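Local coordinates for Cyp101j2 (Sphingobium yanoikuyae, PDB 5KYO), which is a haem-dependent cytochrome P450 monooxygenase that probably hydroxylates the monoterpene 1,8-cineole, at residues V317-V323 against D338-T344; H79-H83 against L108-E112; A70-M75 against V85-L91. One frame throughout, in Å; residues are numbered along the deposited sequence. Where two conformers were deposited one is given.

Contact 1: V317-V323 against D338-T344; sequences VSSAREV and DMVMAPT. With HEM (protoporphyrin IX containing Fe), chain G.
Strands 318-323 and 339-343 run antiparallel, their axes 4.5 Å apart at the closest and 151° between their directions, with R321 and V340 as a hydrogen-bonded pair: R321 N donates to V340 O and V340 N to R321 O, both at 2.7 Å. At the haem end V317 O takes two donors from T344, the backbone N and the hydroxyl. T344 OG1 is 2.6 Å from V317 O, in the carbonyl plane on a lone pair. A water accepts from V317 N and donates to T344 OG1, closing this end of the pair. V317 CG2 sits 3.6 Å from the porphyrin meso carbon CHB. The R321 side chain bends at chi2 (-77°), which carries its guanidinium back along its own strand; NH1 then grips both S319 OG and A320 O, while NH2 reaches haem propionate O1A at 2.9 Å, almost straight at 173°. Held at its edge by S319 OG and O1A in one plane, the guanidinium probably balances the propionate charge. Beside A320, the doubly bent M339 brings CE to 3.9 Å from A320 CB; on the face of R321, V340 CG2 meets V323 CG2. E322, on the face of A320, extends its carboxylate to K111 in a salt bridge and to H105 ND1 in a hydrogen bond. The pair lies inside the P450 sheet, between strands 83-86 and 102-103, with V95 of helix 89-97 packed on R321, V340 and A342.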
loop_
_atom_site.group_PDB
_atom_site.type_symbol
_atom_site.label_atom_id
_atom_site.label_comp_id
_atom_site.label_asym_id
_atom_site.label_seq_id
_atom_site.Cartn_x
_atom_site.Cartn_y
_atom_site.Cartn_z
ATOM N N VAL A 317 2.841 2.458 -3.649
ATOM C CA VAL A 317 2.249 1.333 -4.403
ATOM C C VAL A 317 2.406 1.453 -5.928
ATOM O O VAL A 317 2.185 2.528 -6.502
ATOM C CB VAL A 317 0.759 1.168 -4.082
ATOM C CG1 VAL A 317 0.141 0.062 -4.938
ATOM C CG2 VAL A 317 0.572 0.842 -2.587
ATOM N N SER A 318 2.842 0.356 -6.558
ATOM C CA SER A 318 2.838 0.214 -8.014
ATOM C C SER A 318 1.939 -0.950 -8.440
ATOM O O SER A 318 2.303 -2.126 -8.353
ATOM C CB SER A 318 4.259 0.018 -8.556
ATOM O OG SER A 318 5.078 1.116 -8.187
ATOM N N SER A 319 0.760 -0.604 -8.920
ATOM C CA SER A 319 -0.188 -1.606 -9.367
ATOM C C SER A 319 -0.138 -1.622 -10.893
ATOM O O SER A 319 0.390 -0.684 -11.510
ATOM C CB SER A 319 -1.591 -1.287 -8.823
ATOM O OG SER A 319 -2.571 -2.171 -9.311
ATOM N N ALA A 320 -0.653 -2.686 -11.501
ATOM C CA ALA A 320 -0.623 -2.807 -12.955
ATOM C C ALA A 320 -2.014 -3.135 -13.467
ATOM O O ALA A 320 -2.940 -3.294 -12.673
ATOM C CB ALA A 320 0.376 -3.863 -13.382
ATOM N N ARG A 321 -2.161 -3.208 -14.789
ATOM C CA ARG A 321 -3.435 -3.550 -15.424
ATOM C C ARG A 321 -3.209 -4.441 -16.657
ATOM O O ARG A 321 -2.170 -4.371 -17.311
ATOM C CB ARG A 321 -4.202 -2.287 -15.835
ATOM C CG ARG A 321 -4.639 -1.364 -14.686
ATOM C CD ARG A 321 -5.841 -1.899 -13.938
ATOM N NE ARG A 321 -6.256 -0.988 -12.874
ATOM C CZ ARG A 321 -5.691 -0.943 -11.667
ATOM N NH1 ARG A 321 -4.691 -1.760 -11.367
ATOM N NH2 ARG A 321 -6.131 -0.089 -10.762
ATOM N N GLU A 322 -4.183 -5.296 -16.953
ATOM C CA GLU A 322 -4.110 -6.145 -18.133
ATOM C C GLU A 322 -4.900 -5.552 -19.289
ATOM O O GLU A 322 -6.015 -5.083 -19.129
ATOM C CB GLU A 322 -4.630 -7.554 -17.819
ATOM C CG GLU A 322 -4.648 -8.483 -19.017
ATOM C CD GLU A 322 -5.023 -9.907 -18.653
ATOM O OE1 GLU A 322 -5.300 -10.170 -17.468
ATOM O OE2 GLU A 322 -5.027 -10.767 -19.556
ATOM N N VAL A 323 -4.317 -5.596 -20.474
ATOM C CA VAL A 323 -5.036 -5.202 -21.667
ATOM C C VAL A 323 -5.866 -6.391 -22.151
ATOM O O VAL A 323 -5.338 -7.494 -22.316
ATOM C CB VAL A 323 -4.072 -4.734 -22.746
ATOM C CG1 VAL A 323 -4.813 -4.405 -24.011
ATOM C CG2 VAL A 323 -3.295 -3.500 -22.257
ATOM N N ASP A 338 -1.398 -7.816 -22.974
ATOM C CA ASP A 338 -0.313 -6.949 -22.523
ATOM C C ASP A 338 -0.557 -6.453 -21.083
ATOM O O ASP A 338 -1.699 -6.249 -20.654
ATOM C CB ASP A 338 -0.138 -5.763 -23.477
ATOM C CG ASP A 338 0.679 -6.119 -24.720
ATOM O OD1 ASP A 338 0.995 -7.315 -24.909
ATOM O OD2 ASP A 338 1.010 -5.200 -25.503
ATOM N N MET A 339 0.530 -6.261 -20.343
ATOM C CA MET A 339 0.462 -5.723 -18.990
ATOM C C MET A 339 0.919 -4.274 -18.989
ATOM O O MET A 339 1.886 -3.927 -19.665
ATOM C CB MET A 339 1.332 -6.543 -18.033
ATOM C CG MET A 339 0.866 -7.964 -17.868
ATOM S SD MET A 339 -0.758 -7.983 -17.081
ATOM C CE MET A 339 -0.396 -6.998 -15.618
ATOM N N VAL A 340 0.220 -3.425 -18.244
ATOM C CA VAL A 340 0.652 -2.040 -18.112
ATOM C C VAL A 340 0.753 -1.629 -16.644
ATOM O O VAL A 340 -0.245 -1.626 -15.918
ATOM C CB VAL A 340 -0.293 -1.065 -18.831
ATOM C CG1 VAL A 340 0.242 0.341 -18.692
ATOM C CG2 VAL A 340 -0.451 -1.445 -20.322
ATOM N N MET A 341 1.973 -1.290 -16.231
ATOM C CA MET A 341 2.233 -0.822 -14.875
ATOM C C MET A 341 1.907 0.666 -14.778
ATOM O O MET A 341 2.246 1.440 -15.659
ATOM C CB MET A 341 3.685 -1.098 -14.473
ATOM C CG MET A 341 3.997 -0.836 -13.016
ATOM S SD MET A 341 5.521 -1.617 -12.462
ATOM C CE MET A 341 5.009 -3.330 -12.305
ATOM N N ALA A 342 1.221 1.054 -13.710
ATOM C CA ALA A 342 0.787 2.437 -13.548
ATOM C C ALA A 342 1.023 2.897 -12.113
ATOM O O ALA A 342 0.088 2.959 -11.324
ATOM C CB ALA A 342 -0.689 2.573 -13.920
ATOM N N PRO A 343 2.283 3.213 -11.773
ATOM C CA PRO A 343 2.654 3.467 -10.376
ATOM C C PRO A 343 2.055 4.740 -9.785
ATOM O O PRO A 343 2.094 5.814 -10.394
ATOM C CB PRO A 343 4.186 3.571 -10.435
ATOM C CG PRO A 343 4.559 2.855 -11.699
ATOM C CD PRO A 343 3.462 3.184 -12.651
ATOM N N THR A 344 1.528 4.622 -8.573
ATOM C CA THR A 344 1.069 5.799 -7.865
ATOM C C THR A 344 2.233 6.781 -7.732
ATOM O O THR A 344 2.016 7.972 -7.629
ATOM C CB THR A 344 0.514 5.460 -6.470
ATOM O OG1 THR A 344 1.563 4.933 -5.662
ATOM C CG2 THR A 344 -0.581 4.392 -6.577
HETATM C CHA HEM G . -6.452 -0.814 -2.625
HETATM C CHB HEM G . -2.642 1.835 -1.194
HETATM C CHC HEM G . -3.798 0.910 3.464
HETATM C CHD HEM G . -6.942 -2.438 1.979
HETATM C C1A HEM G . -5.371 0.034 -2.676
HETATM C C2A HEM G . -4.806 0.669 -3.861
HETATM C C3A HEM G . -3.737 1.390 -3.455
HETATM C C4A HEM G . -3.601 1.252 -2.013
HETATM C CMA HEM G . -2.831 2.255 -4.367
HETATM C CAA HEM G . -5.305 0.565 -5.331
HETATM C CBA HEM G . -4.828 -0.710 -6.021
HETATM C CGA HEM G . -5.246 -0.708 -7.473
HETATM O O1A HEM G . -4.812 0.201 -8.236
HETATM O O2A HEM G . -6.007 -1.620 -7.888
HETATM C C1B HEM G . -2.661 1.855 0.196
HETATM C C2B HEM G . -1.806 2.662 1.062
HETATM C C3B HEM G . -2.126 2.393 2.344
HETATM C C4B HEM G . -3.189 1.418 2.332
HETATM C CMB HEM G . -0.712 3.655 0.589
HETATM C CAB HEM G . -1.548 2.962 3.674
HETATM C CBB HEM G . -0.658 3.952 3.786
HETATM C C1C HEM G . -4.776 -0.052 3.466
HETATM C C2C HEM G . -5.459 -0.567 4.637
HETATM C C3C HEM G . -6.322 -1.506 4.221
HETATM C C4C HEM G . -6.220 -1.591 2.776
HETATM C CMC HEM G . -5.158 -0.085 6.072
HETATM C CAC HEM G . -7.307 -2.383 5.011
HETATM C CBC HEM G . -7.600 -2.248 6.306
HETATM C C1D HEM G . -7.082 -2.348 0.613
HETATM C C2D HEM G . -7.902 -3.222 -0.209
HETATM C C3D HEM G . -7.749 -2.691 -1.616
HETATM C C4D HEM G . -6.850 -1.570 -1.542
HETATM C CMD HEM G . -8.801 -4.435 0.157
HETATM C CAD HEM G . -8.419 -3.280 -2.876
HETATM C CBD HEM G . -9.585 -2.405 -3.340
HETATM C CGD HEM G . -10.197 -3.036 -4.578
HETATM O O1D HEM G . -11.441 -3.206 -4.646
HETATM O O2D HEM G . -9.412 -3.392 -5.494
HETATM N NA HEM G . -4.610 0.421 -1.575
HETATM N NB HEM G . -3.483 1.113 1.019
HETATM N NC HEM G . -5.270 -0.686 2.350
HETATM N ND HEM G . -6.478 -1.407 -0.209
HETATM FE FE HEM G . -5.074 -0.010 0.390
HETATM O O HOH W 1 0.943 4.620 -2.842
#

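Contact 2: H79-H83 against L108-E112; sequences HNGGH and LVPKE
V109 and P110 pack against N80 and H83 where a type I' beta turn, H79 to G82, closes the hairpin of strands 74-77 and 83-86. V109 spreads its two methyls over two partners: CG1 lies over one face of the H83 imidazole, a CH-pi contact 4.1 Å from the ring centroid and 19° off its normal, while CG2 reaches N80 CB at 3.8 Å. With chi1 at 65°, the H83 ring is swung between its own backbone N and carbonyl carbon, and the two side chains cross at about a right angle. P110, joined to V109 by a cis peptide bond, lays CG against the backbone of N80, 3.8 Å from its CA, with CB also close to the N80 carbonyl. N80 and G81 both take positive phi, as the turn requires, and G82 N bonds back to H79 O. Farther out, the N80 amide is held through ND2 by D48, and V109 O accepts from the hydroxyl of Y50, so each partner has a bond to the chain near D48 and Y50. M339 of strand 339-343 touches H83 from the sheet. P110 is the N-cap residue of helix 111-118, and a water bridges the turn to this helix start, donating to N80 O at 2.7 Å and accepting from K111 N at 3.1 Å.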
loop_
_atom_site.group_PDB
_atom_site.type_symbol
_atom_site.label_atom_id
_atom_site.label_comp_id
_atom_site.label_asym_id
_atom_site.label_seq_id
_atom_site.Cartn_x
_atom_site.Cartn_y
_atom_site.Cartn_z
ATOM N N HIS A 79 12.011 -6.952 -18.479
ATOM C CA HIS A 79 11.998 -7.640 -17.188
ATOM C C HIS A 79 10.581 -8.068 -16.789
ATOM O O HIS A 79 9.604 -7.461 -17.230
ATOM C CB HIS A 79 12.597 -6.742 -16.104
ATOM C CG HIS A 79 14.066 -6.504 -16.262
ATOM N ND1 HIS A 79 15.016 -7.176 -15.518
ATOM C CD2 HIS A 79 14.752 -5.681 -17.089
ATOM C CE1 HIS A 79 16.222 -6.773 -15.882
ATOM N NE2 HIS A 79 16.088 -5.866 -16.832
ATOM N N ASN A 80 10.484 -9.120 -15.976
ATOM C CA ASN A 80 9.205 -9.541 -15.392
ATOM C C ASN A 80 8.125 -9.806 -16.449
ATOM O O ASN A 80 7.090 -9.162 -16.453
ATOM C CB ASN A 80 8.731 -8.470 -14.384
ATOM C CG ASN A 80 9.694 -8.302 -13.221
ATOM O OD1 ASN A 80 10.172 -9.287 -12.655
ATOM N ND2 ASN A 80 10.019 -7.052 -12.886
ATOM N N GLY A 81 8.392 -10.733 -17.368
ATOM C CA GLY A 81 7.447 -11.063 -18.425
ATOM C C GLY A 81 7.397 -10.096 -19.606
ATOM O O GLY A 81 6.847 -10.416 -20.664
ATOM N N GLY A 82 7.974 -8.911 -19.434
ATOM C CA GLY A 82 7.867 -7.860 -20.432
ATOM C C GLY A 82 6.589 -7.065 -20.234
ATOM O O GLY A 82 5.493 -7.629 -20.291
ATOM N N HIS A 83 6.711 -5.763 -19.988
ATOM C CA HIS A 83 5.513 -4.967 -19.736
ATOM C C HIS A 83 5.719 -3.476 -19.931
ATOM O O HIS A 83 6.831 -2.967 -19.810
ATOM C CB HIS A 83 4.978 -5.241 -18.317
ATOM C CG HIS A 83 5.901 -4.813 -17.218
ATOM N ND1 HIS A 83 5.854 -3.555 -16.659
ATOM C CD2 HIS A 83 6.886 -5.478 -16.563
ATOM C CE1 HIS A 83 6.766 -3.460 -15.706
ATOM N NE2 HIS A 83 7.406 -4.614 -15.630
ATOM N N LEU A 108 -0.274 -7.820 -11.141
ATOM C CA LEU A 108 1.069 -8.138 -10.693
ATOM C C LEU A 108 1.904 -8.644 -11.862
ATOM O O LEU A 108 1.385 -9.317 -12.766
ATOM C CB LEU A 108 1.030 -9.184 -9.568
ATOM C CG LEU A 108 0.367 -8.749 -8.258
ATOM C CD1 LEU A 108 0.616 -9.776 -7.151
ATOM C CD2 LEU A 108 0.861 -7.366 -7.825
ATOM N N VAL A 109 3.190 -8.307 -11.848
ATOM C CA VAL A 109 4.141 -8.842 -12.826
ATOM C C VAL A 109 5.139 -9.771 -12.135
ATOM O O VAL A 109 5.480 -9.558 -10.973
ATOM C CB VAL A 109 4.900 -7.720 -13.564
ATOM C CG1 VAL A 109 3.926 -6.830 -14.328
ATOM C CG2 VAL A 109 5.709 -6.907 -12.588
ATOM N N PRO A 110 5.589 -10.833 -12.829
ATOM C CA PRO A 110 5.210 -11.265 -14.181
ATOM C C PRO A 110 3.784 -11.797 -14.245
ATOM O O PRO A 110 3.317 -12.416 -13.278
ATOM C CB PRO A 110 6.210 -12.390 -14.486
ATOM C CG PRO A 110 7.303 -12.234 -13.486
ATOM C CD PRO A 110 6.638 -11.699 -12.266
ATOM N N LYS A 111 3.104 -11.560 -15.366
ATOM C CA LYS A 111 1.705 -11.970 -15.511
ATOM C C LYS A 111 1.477 -13.480 -15.380
ATOM O O LYS A 111 0.548 -13.910 -14.700
ATOM C CB LYS A 111 1.146 -11.495 -16.854
ATOM C CG LYS A 111 -0.117 -12.267 -17.277
ATOM C CD LYS A 111 -0.782 -11.678 -18.514
ATOM C CE LYS A 111 -2.207 -12.195 -18.658
ATOM N NZ LYS A 111 -2.897 -11.651 -19.871
ATOM N N GLU A 112 2.324 -14.283 -16.018
ATOM C CA GLU A 112 2.094 -15.729 -16.049
ATOM C C GLU A 112 2.749 -16.452 -14.880
ATOM O O GLU A 112 2.924 -17.667 -14.921
ATOM C CB GLU A 112 2.591 -16.330 -17.367
HETATM O O HOH W 2 4.485 -9.485 -17.244
#

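Contact 3: A70-M75 against V85-L91; sequences APHPLM and VALRSDL
P73 O accepts from L87 N at 2.7 Å, the bond that extends the antiparallel beta hairpin of strands 74-77 and 83-86 beyond its strand ends. Within the hairpin M75 and V85 form a hydrogen-bonded pair: V85 N gives to M75 O at 2.8 Å, and M75 N to V85 O at 3.2 Å, the longer of the two. V85 O also receives a CA-H...O contact from L74 CA. Between these, L74 and A86 form a non-hydrogen-bonded pair, so their backbone groups look outward: L74 O takes a weak bond from R43 NH1, and A86 N probably donates to M341 O of the adjoining strand 339-343.

L91 CD2 lies 3.4 Å from P73 O and also packs on P73 CB and L74 CD1. L87 keeps CG anti to its carbonyl carbon (chi1 -69°) and places CD1 between two partners, 3.6 Å from A70 CB and 3.7 Å from M75 CG. Thus the loop before strand 74-77 packs against the residue that follows strand 83-86.

R88, at the N-cap position of helix 89-97, crosses P73 with its aliphatic part, CG lying 3.7 Å from P73 CB. Its chain then bends at chi2, and NH1 folds back to L87 O, with a weak further bond to M67 O of helix 59-69. Away from the strands, H72 NE2 is satisfied by D42 and S89 N by D350. The R88 NH1 bond to L87 O measures 2.9 Å; the oxygen lies in the guanidinium plane, whereas the nitrogen stands well above the carbonyl plane, 63° out of it.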
loop_
_atom_site.group_PDB
_atom_site.type_symbol
_atom_site.label_atom_id
_atom_site.label_comp_id
_atom_site.label_asym_id
_atom_site.label_seq_id
_atom_site.Cartn_x
_atom_site.Cartn_y
_atom_site.Cartn_z
ATOM N N ALA A 70 13.259 9.059 -19.706
ATOM C CA ALA A 70 12.427 8.294 -20.636
ATOM C C ALA A 70 11.928 9.105 -21.828
ATOM O O ALA A 70 11.199 10.084 -21.656
ATOM C CB ALA A 70 11.244 7.692 -19.895
ATOM N N PRO A 71 12.295 8.667 -23.049
ATOM C CA PRO A 71 11.929 9.272 -24.341
ATOM C C PRO A 71 10.423 9.364 -24.595
ATOM O O PRO A 71 9.996 10.187 -25.407
ATOM C CB PRO A 71 12.572 8.330 -25.366
ATOM C CG PRO A 71 13.658 7.649 -24.631
ATOM C CD PRO A 71 13.194 7.514 -23.221
ATOM N N HIS A 72 9.637 8.521 -23.928
ATOM C CA HIS A 72 8.184 8.548 -24.062
ATOM C C HIS A 72 7.497 8.373 -22.708
ATOM O O HIS A 72 8.063 7.767 -21.803
ATOM C CB HIS A 72 7.709 7.454 -25.019
ATOM C CG HIS A 72 8.310 7.543 -26.385
ATOM N ND1 HIS A 72 7.698 8.210 -27.424
ATOM C CD2 HIS A 72 9.470 7.052 -26.883
ATOM C CE1 HIS A 72 8.454 8.125 -28.504
ATOM N NE2 HIS A 72 9.536 7.428 -28.203
ATOM N N PRO A 73 6.274 8.911 -22.573
ATOM C CA PRO A 73 5.436 8.690 -21.389
ATOM C C PRO A 73 5.154 7.207 -21.142
ATOM O O PRO A 73 4.932 6.801 -20.000
ATOM C CB PRO A 73 4.142 9.430 -21.736
ATOM C CG PRO A 73 4.559 10.484 -22.685
ATOM C CD PRO A 73 5.662 9.877 -23.501
ATOM N N LEU A 74 5.156 6.409 -22.204
ATOM C CA LEU A 74 4.909 4.982 -22.065
ATOM C C LEU A 74 6.102 4.214 -22.588
ATOM O O LEU A 74 6.359 4.208 -23.788
ATOM C CB LEU A 74 3.633 4.568 -22.813
ATOM C CG LEU A 74 3.109 3.149 -22.551
ATOM C CD1 LEU A 74 2.354 3.086 -21.234
ATOM C CD2 LEU A 74 2.221 2.640 -23.682
ATOM N N MET A 75 6.835 3.572 -21.689
ATOM C CA MET A 75 7.990 2.762 -22.075
ATOM C C MET A 75 7.700 1.280 -21.853
ATOM O O MET A 75 6.656 0.917 -21.303
ATOM C CB MET A 75 9.242 3.183 -21.285
ATOM C CG MET A 75 9.677 4.625 -21.512
ATOM S SD MET A 75 10.333 4.903 -23.185
ATOM C CE MET A 75 11.943 4.157 -23.005
ATOM N N VAL A 85 5.178 0.565 -19.004
ATOM C CA VAL A 85 5.159 1.363 -17.782
ATOM C C VAL A 85 4.729 2.801 -18.078
ATOM O O VAL A 85 5.350 3.495 -18.894
ATOM C CB VAL A 85 6.538 1.385 -17.076
ATOM C CG1 VAL A 85 6.425 2.091 -15.717
ATOM C CG2 VAL A 85 7.101 -0.018 -16.896
ATOM N N ALA A 86 3.658 3.241 -17.424
ATOM C CA ALA A 86 3.222 4.630 -17.534
ATOM C C ALA A 86 4.110 5.506 -16.653
ATOM O O ALA A 86 4.199 5.294 -15.429
ATOM C CB ALA A 86 1.775 4.778 -17.146
ATOM N N LEU A 87 4.768 6.478 -17.286
ATOM C CA LEU A 87 5.779 7.292 -16.612
ATOM C C LEU A 87 5.414 8.771 -16.473
ATOM O O LEU A 87 6.263 9.599 -16.112
ATOM C CB LEU A 87 7.111 7.159 -17.348
ATOM C CG LEU A 87 7.731 5.764 -17.204
ATOM C CD1 LEU A 87 9.009 5.649 -17.985
ATOM C CD2 LEU A 87 7.988 5.441 -15.737
ATOM N N ARG A 88 4.167 9.109 -16.766
ATOM C CA ARG A 88 3.663 10.461 -16.515
ATOM C C ARG A 88 2.389 10.401 -15.678
ATOM O O ARG A 88 1.703 9.371 -15.650
ATOM C CB ARG A 88 3.398 11.208 -17.825
ATOM C CG ARG A 88 4.622 11.411 -18.701
ATOM C CD ARG A 88 5.607 12.402 -18.098
ATOM N NE ARG A 88 6.754 12.617 -18.979
ATOM C CZ ARG A 88 7.833 11.840 -19.012
ATOM N NH1 ARG A 88 7.929 10.789 -18.207
ATOM N NH2 ARG A 88 8.822 12.115 -19.849
ATOM N N SER A 89 2.063 11.507 -15.012
ATOM C CA SER A 89 0.960 11.516 -14.046
ATOM C C SER A 89 -0.397 11.214 -14.682
ATOM O O SER A 89 -1.075 10.253 -14.307
ATOM C CB SER A 89 0.895 12.864 -13.324
ATOM O OG SER A 89 -0.285 12.962 -12.540
ATOM N N ASP A 90 -0.792 12.042 -15.644
ATOM C CA ASP A 90 -2.110 11.914 -16.259
ATOM C C ASP A 90 -2.295 10.528 -16.871
ATOM O O ASP A 90 -3.364 9.932 -16.781
ATOM C CB ASP A 90 -2.312 13.003 -17.315
ATOM C CG ASP A 90 -2.407 14.388 -16.707
ATOM O OD1 ASP A 90 -3.465 14.715 -16.131
ATOM O OD2 ASP A 90 -1.421 15.148 -16.797
ATOM N N LEU A 91 -1.230 10.021 -17.477
ATOM C CA LEU A 91 -1.223 8.690 -18.065
ATOM C C LEU A 91 -1.463 7.594 -17.020
ATOM O O LEU A 91 -2.347 6.746 -17.174
ATOM C CB LEU A 91 0.107 8.459 -18.769
ATOM C CG LEU A 91 0.133 7.202 -19.631
ATOM C CD1 LEU A 91 -0.925 7.282 -20.722
ATOM C CD2 LEU A 91 1.513 6.998 -20.213
#

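Contacts 1 and 3 belong to one five-stranded mixed sheet, in which strand 83-86 lies beside strand 339-343; their centres are about 12 Å apart. Contact 2, its centre about 10 Å from that of contact 1 and about 18 Å from that of contact 3, sits at the turn of the hairpin whose open end contact 3 closes. It is tied to contact 1 by M339, whose O packs on H83 CB and whose CG packs on K111 CB. Along the chain, contacts 2 and 3 have alternating segments and both close before contact 1 opens. The N-terminal hairpin is thereby joined through the later strand pair to the haem, which only contact 1 touches.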